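Long-range contacts in viral CASP8 and FADD-like apoptosis regulator (Molluscum contagiosum virus subtype 1, PDB 2BBR), which blocks death-receptor-induced apoptosis by interfering with caspase-8 recruitment and activation at the death-inducing signalling complex, and also suppresses host NF-kappa-B activation: residues R95-V103 against L169-E177; K54-Y65 against A84-L93. All blocks are in the same frame, centred on the assembly; numbering follows the deposited sequence.

Interaction 1: residues R95-V103 against L169-E177; sequences RYRKLMVCV and LCQQLVEYE. With AZI (azide ion), chain B.
Tyr-176 reaches across from helix 167-187 and lies against three residues of helix 95-104. Its CD1 comes within 3.5 Å of Arg-95 CG, and its OH sits 3.4 Å from Tyr-96 CB. Leu-99 meets the root of the same side chain, with CD2 3.5 Å from Tyr-176 CB. The first torsion of Tyr-176 (chi1 163°) sets CG opposite its own backbone N and sends the ring toward helix 95-104. No direct hydrogen bond joins the two segments; the close contacts are mostly apolar. Further along, Met-100 crosses Leu-173 at about a right angle, and its CE lies 3.8 Å from Leu-173 CG. Bends at chi2 and chi3 carry that methyl toward the partner helix. Val-103 CG2 packs on Leu-173 CD1, while Val-103 CG1 faces Leu-169 CD1. The two segments run almost exactly antiparallel, at 177°, with their axes 11.2 Å apart. They are the first and last helices of the second death effector domain, a helical bundle of the death fold, so the contact brings the two ends of that domain together. Two waters bridge the pair. One accepts from Arg-95 NH2 and donates to Gln-172 OE1 at 2.7 Å. The other accepts from Tyr-96 N and donates to Tyr-176 OH, which is also hydrogen-bonded to Pro-151 O. Arg-95 has its guanidinium turned 72° from the Tyr-176 ring, and Leu-99 CB lies over one of the guanidinium faces. Arg-95 NH1 donates to N3 of an azide ion, probably from the crystallisation liquor, at 3.2 Å, and Lys-98 NZ gives the same ion a weak hydrogen bond. Deeper in the domain, Leu-157 and Leu-161 of helix 155-163 pack on Leu-173, and Val-140 of helix 136-145 on Met-100.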
loop_
_atom_site.group_PDB
_atom_site.type_symbol
_atom_site.label_atom_id
_atom_site.label_comp_id
_atom_site.label_asym_id
_atom_site.label_seq_id
_atom_site.Cartn_x
_atom_site.Cartn_y
_atom_site.Cartn_z
ATOM N N ARG A 95 1.236 3.730 -7.278
ATOM C CA ARG A 95 1.969 4.647 -6.426
ATOM C C ARG A 95 1.090 5.026 -5.232
ATOM O O ARG A 95 1.581 5.178 -4.116
ATOM C CB ARG A 95 2.374 5.888 -7.223
ATOM C CG ARG A 95 2.944 7.029 -6.398
ATOM C CD ARG A 95 4.123 6.628 -5.533
ATOM N NE ARG A 95 4.688 7.816 -4.901
ATOM C CZ ARG A 95 5.506 7.800 -3.857
ATOM N NH1 ARG A 95 5.869 6.649 -3.310
ATOM N NH2 ARG A 95 5.953 8.945 -3.354
ATOM N N TYR A 96 -0.213 5.159 -5.465
ATOM C CA TYR A 96 -1.140 5.502 -4.391
ATOM C C TYR A 96 -1.049 4.510 -3.231
ATOM O O TYR A 96 -0.836 4.901 -2.083
ATOM C CB TYR A 96 -2.582 5.538 -4.913
ATOM C CG TYR A 96 -3.629 5.623 -3.824
ATOM C CD1 TYR A 96 -3.703 6.731 -2.980
ATOM C CD2 TYR A 96 -4.533 4.584 -3.626
ATOM C CE1 TYR A 96 -4.649 6.800 -1.964
ATOM C CE2 TYR A 96 -5.483 4.641 -2.611
ATOM C CZ TYR A 96 -5.535 5.753 -1.784
ATOM O OH TYR A 96 -6.470 5.818 -0.778
ATOM N N ARG A 97 -1.204 3.224 -3.526
ATOM C CA ARG A 97 -1.168 2.211 -2.477
ATOM C C ARG A 97 0.204 2.088 -1.824
ATOM O O ARG A 97 0.312 1.967 -0.603
ATOM C CB ARG A 97 -1.591 0.849 -3.040
ATOM C CG ARG A 97 -2.990 0.796 -3.639
ATOM C CD ARG A 97 -4.051 0.514 -2.597
ATOM N NE ARG A 97 -5.393 0.648 -3.156
ATOM C CZ ARG A 97 -6.436 1.072 -2.458
ATOM N NH1 ARG A 97 -6.280 1.386 -1.179
ATOM N NH2 ARG A 97 -7.615 1.226 -3.046
ATOM N N LYS A 98 1.255 2.098 -2.634
ATOM C CA LYS A 98 2.600 1.981 -2.085
ATOM C C LYS A 98 2.931 3.172 -1.189
ATOM O O LYS A 98 3.516 3.008 -0.115
ATOM C CB LYS A 98 3.619 1.846 -3.217
ATOM C CG LYS A 98 3.523 0.509 -3.951
ATOM C CD LYS A 98 4.540 0.388 -5.074
ATOM C CE LYS A 98 4.152 1.222 -6.283
ATOM N NZ LYS A 98 5.256 1.274 -7.280
ATOM N N LEU A 99 2.544 4.369 -1.619
ATOM C CA LEU A 99 2.797 5.570 -0.832
ATOM C C LEU A 99 2.080 5.517 0.509
ATOM O O LEU A 99 2.652 5.869 1.539
ATOM C CB LEU A 99 2.350 6.818 -1.596
ATOM C CG LEU A 99 2.459 8.154 -0.850
ATOM C CD1 LEU A 99 3.885 8.383 -0.371
ATOM C CD2 LEU A 99 2.028 9.282 -1.771
ATOM N N MET A 100 0.825 5.082 0.501
ATOM C CA MET A 100 0.076 5.004 1.748
ATOM C C MET A 100 0.741 4.045 2.735
ATOM O O MET A 100 0.799 4.321 3.936
ATOM C CB MET A 100 -1.370 4.583 1.485
ATOM C CG MET A 100 -2.194 5.634 0.743
ATOM S SD MET A 100 -2.243 7.259 1.555
ATOM C CE MET A 100 -1.228 8.197 0.435
ATOM N N VAL A 101 1.240 2.915 2.247
ATOM C CA VAL A 101 1.910 1.975 3.139
ATOM C C VAL A 101 3.147 2.632 3.741
ATOM O O VAL A 101 3.374 2.561 4.952
ATOM C CB VAL A 101 2.344 0.689 2.401
ATOM C CG1 VAL A 101 3.264 -0.136 3.295
ATOM C CG2 VAL A 101 1.115 -0.131 2.017
ATOM N N CYS A 102 3.943 3.279 2.900
ATOM C CA CYS A 102 5.159 3.913 3.379
ATOM C C CYS A 102 4.905 5.035 4.376
ATOM O O CYS A 102 5.623 5.153 5.368
ATOM C CB CYS A 102 5.983 4.407 2.195
ATOM S SG CYS A 102 6.656 3.031 1.228
ATOM N N VAL A 103 3.892 5.855 4.123
ATOM C CA VAL A 103 3.564 6.935 5.043
ATOM C C VAL A 103 3.135 6.337 6.381
ATOM O O VAL A 103 3.519 6.832 7.445
ATOM C CB VAL A 103 2.440 7.824 4.466
ATOM C CG1 VAL A 103 1.902 8.767 5.534
ATOM C CG2 VAL A 103 2.979 8.621 3.295
ATOM N N LEU A 169 5.205 14.617 5.540
ATOM C CA LEU A 169 4.293 13.607 5.016
ATOM C C LEU A 169 3.202 14.283 4.191
ATOM O O LEU A 169 2.781 13.764 3.159
ATOM C CB LEU A 169 3.689 12.798 6.166
ATOM C CG LEU A 169 4.719 12.060 7.026
ATOM C CD1 LEU A 169 4.011 11.322 8.152
ATOM C CD2 LEU A 169 5.526 11.093 6.176
ATOM N N CYS A 170 2.740 15.441 4.651
ATOM C CA CYS A 170 1.733 16.199 3.921
ATOM C C CYS A 170 2.260 16.482 2.517
ATOM O O CYS A 170 1.564 16.270 1.523
ATOM C CB CYS A 170 1.451 17.528 4.627
ATOM S SG CYS A 170 0.371 18.664 3.718
ATOM N N GLN A 171 3.499 16.956 2.440
ATOM C CA GLN A 171 4.108 17.275 1.159
ATOM C C GLN A 171 4.173 16.069 0.227
ATOM O O GLN A 171 3.950 16.206 -0.974
ATOM C CB GLN A 171 5.507 17.854 1.363
ATOM C CG GLN A 171 6.188 18.270 0.071
ATOM C CD GLN A 171 7.529 18.924 0.313
ATOM O OE1 GLN A 171 8.553 18.472 -0.195
ATOM N NE2 GLN A 171 7.529 19.997 1.095
ATOM N N GLN A 172 4.484 14.893 0.762
ATOM C CA GLN A 172 4.533 13.708 -0.087
ATOM C C GLN A 172 3.176 13.464 -0.734
ATOM O O GLN A 172 3.095 13.095 -1.906
ATOM C CB GLN A 172 4.923 12.472 0.719
ATOM C CG GLN A 172 6.353 12.451 1.203
ATOM C CD GLN A 172 6.694 11.135 1.864
ATOM O OE1 GLN A 172 6.561 10.074 1.255
ATOM N NE2 GLN A 172 7.134 11.193 3.114
ATOM N N LEU A 173 2.108 13.649 0.036
ATOM C CA LEU A 173 0.768 13.441 -0.495
ATOM C C LEU A 173 0.343 14.530 -1.472
ATOM O O LEU A 173 -0.306 14.233 -2.472
ATOM C CB LEU A 173 -0.254 13.324 0.637
ATOM C CG LEU A 173 -0.505 11.904 1.151
ATOM C CD1 LEU A 173 0.751 11.339 1.794
ATOM C CD2 LEU A 173 -1.656 11.930 2.146
ATOM N N VAL A 174 0.686 15.782 -1.183
ATOM C CA VAL A 174 0.339 16.875 -2.087
ATOM C C VAL A 174 1.059 16.668 -3.417
ATOM O O VAL A 174 0.465 16.810 -4.492
ATOM C CB VAL A 174 0.739 18.251 -1.498
ATOM C CG1 VAL A 174 0.614 19.334 -2.565
ATOM C CG2 VAL A 174 -0.156 18.583 -0.312
ATOM N N GLU A 175 2.338 16.321 -3.343
ATOM C CA GLU A 175 3.113 16.092 -4.551
ATOM C C GLU A 175 2.563 14.916 -5.343
ATOM O O GLU A 175 2.524 14.960 -6.575
ATOM C CB GLU A 175 4.583 15.875 -4.200
ATOM C CG GLU A 175 5.270 17.169 -3.780
ATOM C CD GLU A 175 6.719 16.979 -3.388
ATOM O OE1 GLU A 175 7.413 17.999 -3.185
ATOM O OE2 GLU A 175 7.161 15.818 -3.276
ATOM N N TYR A 176 2.139 13.866 -4.645
ATOM C CA TYR A 176 1.565 12.709 -5.316
ATOM C C TYR A 176 0.295 13.111 -6.056
ATOM O O TYR A 176 0.106 12.747 -7.215
ATOM C CB TYR A 176 1.211 11.599 -4.317
ATOM C CG TYR A 176 0.254 10.597 -4.926
ATOM C CD1 TYR A 176 0.687 9.702 -5.900
ATOM C CD2 TYR A 176 -1.114 10.644 -4.643
ATOM C CE1 TYR A 176 -0.211 8.893 -6.588
ATOM C CE2 TYR A 176 -2.024 9.838 -5.329
ATOM C CZ TYR A 176 -1.561 8.970 -6.306
ATOM O OH TYR A 176 -2.441 8.215 -7.044
ATOM N N GLU A 177 -0.586 13.851 -5.387
ATOM C CA GLU A 177 -1.831 14.240 -6.032
ATOM C C GLU A 177 -1.573 15.077 -7.270
ATOM O O GLU A 177 -2.240 14.900 -8.291
ATOM C CB GLU A 177 -2.750 14.994 -5.066
ATOM C CG GLU A 177 -4.131 15.223 -5.668
ATOM C CD GLU A 177 -5.167 15.688 -4.670
ATOM O OE1 GLU A 177 -5.137 15.236 -3.507
ATOM O OE2 GLU A 177 -6.039 16.491 -5.062
HETATM N N1 AZI B . 7.752 2.717 -5.868
HETATM N N2 AZI B . 6.867 3.183 -5.255
HETATM N N3 AZI B . 6.028 3.704 -4.636
HETATM O O HOH W 1 7.526 9.536 -1.173
HETATM O O HOH W 2 -1.461 5.717 -8.118
#

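Interaction 2: residues K54-Y65 against A84-L93; sequences KLTLAALVEMLY and AEQLLGTSFL
Glu-62 extends from helix 57-66 into the loop that follows helix 81-85, where both of its carboxylate oxygens are bound. Ser-91 OG donates to Glu-62 OE1 at 2.6 Å, on the anti side but 33° out of the carboxylate plane. A water probably donates to Glu-62 OE1 as well. Gly-89 N gives Glu-62 OE2 a nearly straight bond of 2.8 Å (171°), coming from above the carboxylate plane. OE2 has a further partner in Lys-98, by a salt bridge. The positive charge and the donors would probably help keep this buried carboxylate ionised. The loop is shaped to meet it. A type II beta turn from Leu-87 to Thr-90 presents Gly-89 N, and Leu-87 O accepts from both Thr-90 OG1 and Thr-90 N. Ser-91 OG accepts from Leu-93 N in an ST turn. Thr-56 is the N-cap of helix 57-66, and its OG1 accepts from Ala-59 N. This helix belongs to the first death effector domain, and residues 84-93 lead along it toward helix 95-104 of the second. At the far end of the segment, Tyr-65 OH donates to the anti lone pair of Glu-85 OE2 at 2.5 Å. Glu-85 OE2 also pairs with Lys-81. Leu-88 CD1 lies over one face of the Tyr-65 ring in a CH-pi contact, 4.1 Å from the centroid. Apolar groups fill in along the helix. Val-61 CG1 touches Ala-84 CB at 3.7 Å, and Leu-87 CD1 presses on Leu-57 CD1 at 3.3 Å, tighter than usual for carbons. On the side of the helix toward Phe-92, Met-63 CE meets the edge of that ring, 4.0 Å from Phe-92 CZ. Leu-93 CD1 lies 3.5 Å from Glu-62 CB. Leu-49 of helix 42-51 packs on both Met-63 and Phe-92.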
loop_
_atom_site.group_PDB
_atom_site.type_symbol
_atom_site.label_atom_id
_atom_site.label_comp_id
_atom_site.label_asym_id
_atom_site.label_seq_id
_atom_site.Cartn_x
_atom_site.Cartn_y
_atom_site.Cartn_z
ATOM N N LYS A 54 -1.113 -11.306 -12.559
ATOM C CA LYS A 54 -0.595 -10.033 -12.077
ATOM C C LYS A 54 0.483 -10.305 -11.039
ATOM O O LYS A 54 1.188 -9.393 -10.610
ATOM C CB LYS A 54 -1.710 -9.197 -11.443
ATOM C CG LYS A 54 -2.747 -8.687 -12.425
ATOM C CD LYS A 54 -3.824 -7.881 -11.713
ATOM C CE LYS A 54 -4.876 -7.375 -12.689
ATOM N NZ LYS A 54 -5.948 -6.614 -11.993
ATOM N N LEU A 55 0.609 -11.569 -10.645
ATOM C CA LEU A 55 1.590 -11.976 -9.645
ATOM C C LEU A 55 2.914 -12.300 -10.325
ATOM O O LEU A 55 3.322 -13.459 -10.417
ATOM C CB LEU A 55 1.065 -13.193 -8.877
ATOM C CG LEU A 55 1.710 -13.557 -7.539
ATOM C CD1 LEU A 55 1.708 -12.353 -6.614
ATOM C CD2 LEU A 55 0.934 -14.703 -6.915
ATOM N N THR A 56 3.578 -11.252 -10.800
ATOM C CA THR A 56 4.848 -11.375 -11.498
ATOM C C THR A 56 6.038 -11.210 -10.562
ATOM O O THR A 56 5.886 -10.871 -9.389
ATOM C CB THR A 56 4.968 -10.298 -12.576
ATOM O OG1 THR A 56 4.920 -9.007 -11.953
ATOM C CG2 THR A 56 3.830 -10.417 -13.578
ATOM N N LEU A 57 7.227 -11.462 -11.096
ATOM C CA LEU A 57 8.456 -11.305 -10.335
ATOM C C LEU A 57 8.519 -9.858 -9.849
ATOM O O LEU A 57 8.797 -9.593 -8.679
ATOM C CB LEU A 57 9.658 -11.622 -11.232
ATOM C CG LEU A 57 11.089 -11.371 -10.738
ATOM C CD1 LEU A 57 11.409 -9.892 -10.754
ATOM C CD2 LEU A 57 11.250 -11.944 -9.354
ATOM N N ALA A 58 8.243 -8.928 -10.756
ATOM C CA ALA A 58 8.263 -7.510 -10.426
ATOM C C ALA A 58 7.305 -7.171 -9.288
ATOM O O ALA A 58 7.663 -6.434 -8.374
ATOM C CB ALA A 58 7.924 -6.682 -11.660
ATOM N N ALA A 59 6.086 -7.699 -9.344
ATOM C CA ALA A 59 5.106 -7.424 -8.300
ATOM C C ALA A 59 5.597 -7.875 -6.928
ATOM O O ALA A 59 5.509 -7.128 -5.953
ATOM C CB ALA A 59 3.783 -8.104 -8.628
ATOM N N LEU A 60 6.112 -9.098 -6.856
ATOM C CA LEU A 60 6.610 -9.626 -5.592
ATOM C C LEU A 60 7.800 -8.823 -5.084
ATOM O O LEU A 60 7.905 -8.543 -3.891
ATOM C CB LEU A 60 7.002 -11.102 -5.741
ATOM C CG LEU A 60 5.867 -12.132 -5.755
ATOM C CD1 LEU A 60 5.121 -12.093 -4.431
ATOM C CD2 LEU A 60 4.924 -11.848 -6.908
ATOM N N VAL A 61 8.700 -8.460 -5.990
ATOM C CA VAL A 61 9.866 -7.679 -5.610
ATOM C C VAL A 61 9.424 -6.328 -5.047
ATOM O O VAL A 61 9.945 -5.873 -4.027
ATOM C CB VAL A 61 10.809 -7.500 -6.821
ATOM C CG1 VAL A 61 11.834 -6.414 -6.550
ATOM C CG2 VAL A 61 11.519 -8.818 -7.106
ATOM N N GLU A 62 8.446 -5.695 -5.690
ATOM C CA GLU A 62 7.953 -4.408 -5.201
ATOM C C GLU A 62 7.315 -4.567 -3.828
ATOM O O GLU A 62 7.518 -3.739 -2.941
ATOM C CB GLU A 62 6.929 -3.808 -6.163
ATOM C CG GLU A 62 7.525 -3.273 -7.440
ATOM C CD GLU A 62 6.605 -2.281 -8.117
ATOM O OE1 GLU A 62 5.843 -2.687 -9.019
ATOM O OE2 GLU A 62 6.640 -1.097 -7.729
ATOM N N MET A 63 6.527 -5.624 -3.654
ATOM C CA MET A 63 5.896 -5.861 -2.364
ATOM C C MET A 63 6.941 -5.972 -1.265
ATOM O O MET A 63 6.822 -5.335 -0.220
ATOM C CB MET A 63 5.070 -7.143 -2.392
ATOM C CG MET A 63 3.827 -7.059 -3.244
ATOM S SD MET A 63 2.951 -8.621 -3.250
ATOM C CE MET A 63 1.664 -8.274 -4.446
ATOM N N LEU A 64 7.966 -6.784 -1.500
ATOM C CA LEU A 64 9.010 -6.957 -0.493
ATOM C C LEU A 64 9.768 -5.656 -0.236
ATOM O O LEU A 64 10.135 -5.359 0.900
ATOM C CB LEU A 64 9.978 -8.069 -0.912
ATOM C CG LEU A 64 9.362 -9.473 -0.978
ATOM C CD1 LEU A 64 10.397 -10.463 -1.493
ATOM C CD2 LEU A 64 8.858 -9.882 0.401
ATOM N N TYR A 65 10.003 -4.881 -1.289
ATOM C CA TYR A 65 10.702 -3.614 -1.128
ATOM C C TYR A 65 9.887 -2.664 -0.250
ATOM O O TYR A 65 10.415 -2.050 0.678
ATOM C CB TYR A 65 10.939 -2.961 -2.486
ATOM C CG TYR A 65 11.716 -1.669 -2.390
ATOM C CD1 TYR A 65 13.109 -1.671 -2.394
ATOM C CD2 TYR A 65 11.059 -0.445 -2.248
ATOM C CE1 TYR A 65 13.831 -0.488 -2.257
ATOM C CE2 TYR A 65 11.774 0.743 -2.109
ATOM C CZ TYR A 65 13.159 0.710 -2.115
ATOM O OH TYR A 65 13.873 1.880 -1.970
ATOM N N ALA A 84 16.323 -4.198 -6.636
ATOM C CA ALA A 84 14.878 -4.162 -6.461
ATOM C C ALA A 84 14.311 -2.818 -6.914
ATOM O O ALA A 84 13.232 -2.758 -7.498
ATOM C CB ALA A 84 14.528 -4.415 -5.001
ATOM N N GLU A 85 15.039 -1.741 -6.645
ATOM C CA GLU A 85 14.576 -0.416 -7.038
ATOM C C GLU A 85 14.440 -0.289 -8.554
ATOM O O GLU A 85 13.666 0.530 -9.048
ATOM C CB GLU A 85 15.504 0.658 -6.454
ATOM C CG GLU A 85 15.428 0.692 -4.930
ATOM C CD GLU A 85 16.418 1.630 -4.268
ATOM O OE1 GLU A 85 17.509 1.855 -4.825
ATOM O OE2 GLU A 85 16.105 2.118 -3.165
ATOM N N GLN A 86 15.165 -1.117 -9.296
ATOM C CA GLN A 86 15.072 -1.080 -10.750
ATOM C C GLN A 86 13.721 -1.602 -11.234
ATOM O O GLN A 86 13.325 -1.343 -12.369
ATOM C CB GLN A 86 16.195 -1.901 -11.387
ATOM C CG GLN A 86 17.552 -1.215 -11.351
ATOM C CD GLN A 86 17.539 0.118 -12.076
ATOM O OE1 GLN A 86 17.040 0.215 -13.195
ATOM N NE2 GLN A 86 18.087 1.150 -11.445
ATOM N N LEU A 87 13.004 -2.320 -10.371
ATOM C CA LEU A 87 11.703 -2.872 -10.746
ATOM C C LEU A 87 10.509 -2.083 -10.228
ATOM O O LEU A 87 9.365 -2.394 -10.567
ATOM C CB LEU A 87 11.585 -4.327 -10.279
ATOM C CG LEU A 87 12.675 -5.280 -10.774
ATOM C CD1 LEU A 87 12.278 -6.710 -10.446
ATOM C CD2 LEU A 87 12.878 -5.120 -12.273
ATOM N N LEU A 88 10.757 -1.067 -9.409
ATOM C CA LEU A 88 9.661 -0.274 -8.873
ATOM C C LEU A 88 8.874 0.404 -9.992
ATOM O O LEU A 88 9.455 0.966 -10.925
ATOM C CB LEU A 88 10.194 0.776 -7.894
ATOM C CG LEU A 88 10.784 0.225 -6.591
ATOM C CD1 LEU A 88 11.446 1.350 -5.814
ATOM C CD2 LEU A 88 9.683 -0.423 -5.758
ATOM N N GLY A 89 7.549 0.337 -9.901
ATOM C CA GLY A 89 6.693 0.953 -10.898
ATOM C C GLY A 89 6.472 0.126 -12.149
ATOM O O GLY A 89 5.973 0.649 -13.146
ATOM N N THR A 90 6.821 -1.158 -12.112
ATOM C CA THR A 90 6.650 -2.006 -13.290
ATOM C C THR A 90 5.658 -3.158 -13.124
ATOM O O THR A 90 5.715 -4.139 -13.865
ATOM C CB THR A 90 8.002 -2.598 -13.769
ATOM O OG1 THR A 90 8.487 -3.543 -12.809
ATOM C CG2 THR A 90 9.035 -1.492 -13.958
ATOM N N SER A 91 4.753 -3.049 -12.157
ATOM C CA SER A 91 3.748 -4.090 -11.943
ATOM C C SER A 91 2.392 -3.426 -11.749
ATOM O O SER A 91 2.258 -2.216 -11.933
ATOM C CB SER A 91 4.090 -4.942 -10.717
ATOM O OG SER A 91 3.814 -4.253 -9.509
ATOM N N PHE A 92 1.387 -4.207 -11.367
ATOM C CA PHE A 92 0.048 -3.664 -11.166
ATOM C C PHE A 92 -0.016 -2.696 -9.984
ATOM O O PHE A 92 -0.902 -1.848 -9.921
ATOM C CB PHE A 92 -0.952 -4.800 -10.939
ATOM C CG PHE A 92 -0.924 -5.359 -9.545
ATOM C CD1 PHE A 92 -1.754 -4.842 -8.554
ATOM C CD2 PHE A 92 -0.044 -6.382 -9.213
ATOM C CE1 PHE A 92 -1.707 -5.336 -7.256
ATOM C CE2 PHE A 92 0.011 -6.884 -7.916
ATOM C CZ PHE A 92 -0.823 -6.358 -6.934
ATOM N N LEU A 93 0.917 -2.825 -9.046
ATOM C CA LEU A 93 0.912 -1.960 -7.867
ATOM C C LEU A 93 0.916 -0.485 -8.235
ATOM O O LEU A 93 1.628 -0.054 -9.140
ATOM C CB LEU A 93 2.106 -2.286 -6.970
ATOM C CG LEU A 93 2.079 -3.700 -6.374
ATOM C CD1 LEU A 93 3.455 -4.054 -5.847
ATOM C CD2 LEU A 93 1.027 -3.798 -5.279
HETATM O O HOH W 3 1.596 -7.086 -12.109
HETATM O O HOH W 4 5.024 -6.974 -13.731
HETATM O O HOH W 5 4.294 -0.759 -9.989
#

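Overall arrangement
Interaction 1 is a buried helix-to-helix contact within the second death effector domain. Interaction 2 is partly buried and sets a helix of the first domain against the chain leading to the second. The chemistry differs accordingly: interaction 1 rests on apolar side chains and bridging waters, whereas interaction 2 adds direct hydrogen bonds to two carboxylates, those of Glu-62 and Glu-85. Their centres are 18 Å apart, and they follow one another along the chain. They meet directly where Lys-98 NZ forms a salt bridge with Glu-62 OE2 at 2.8 Å, a polar tie between helices 95-104 and 57-66. Leu-88 joins Arg-95 and Lys-98 around the azide.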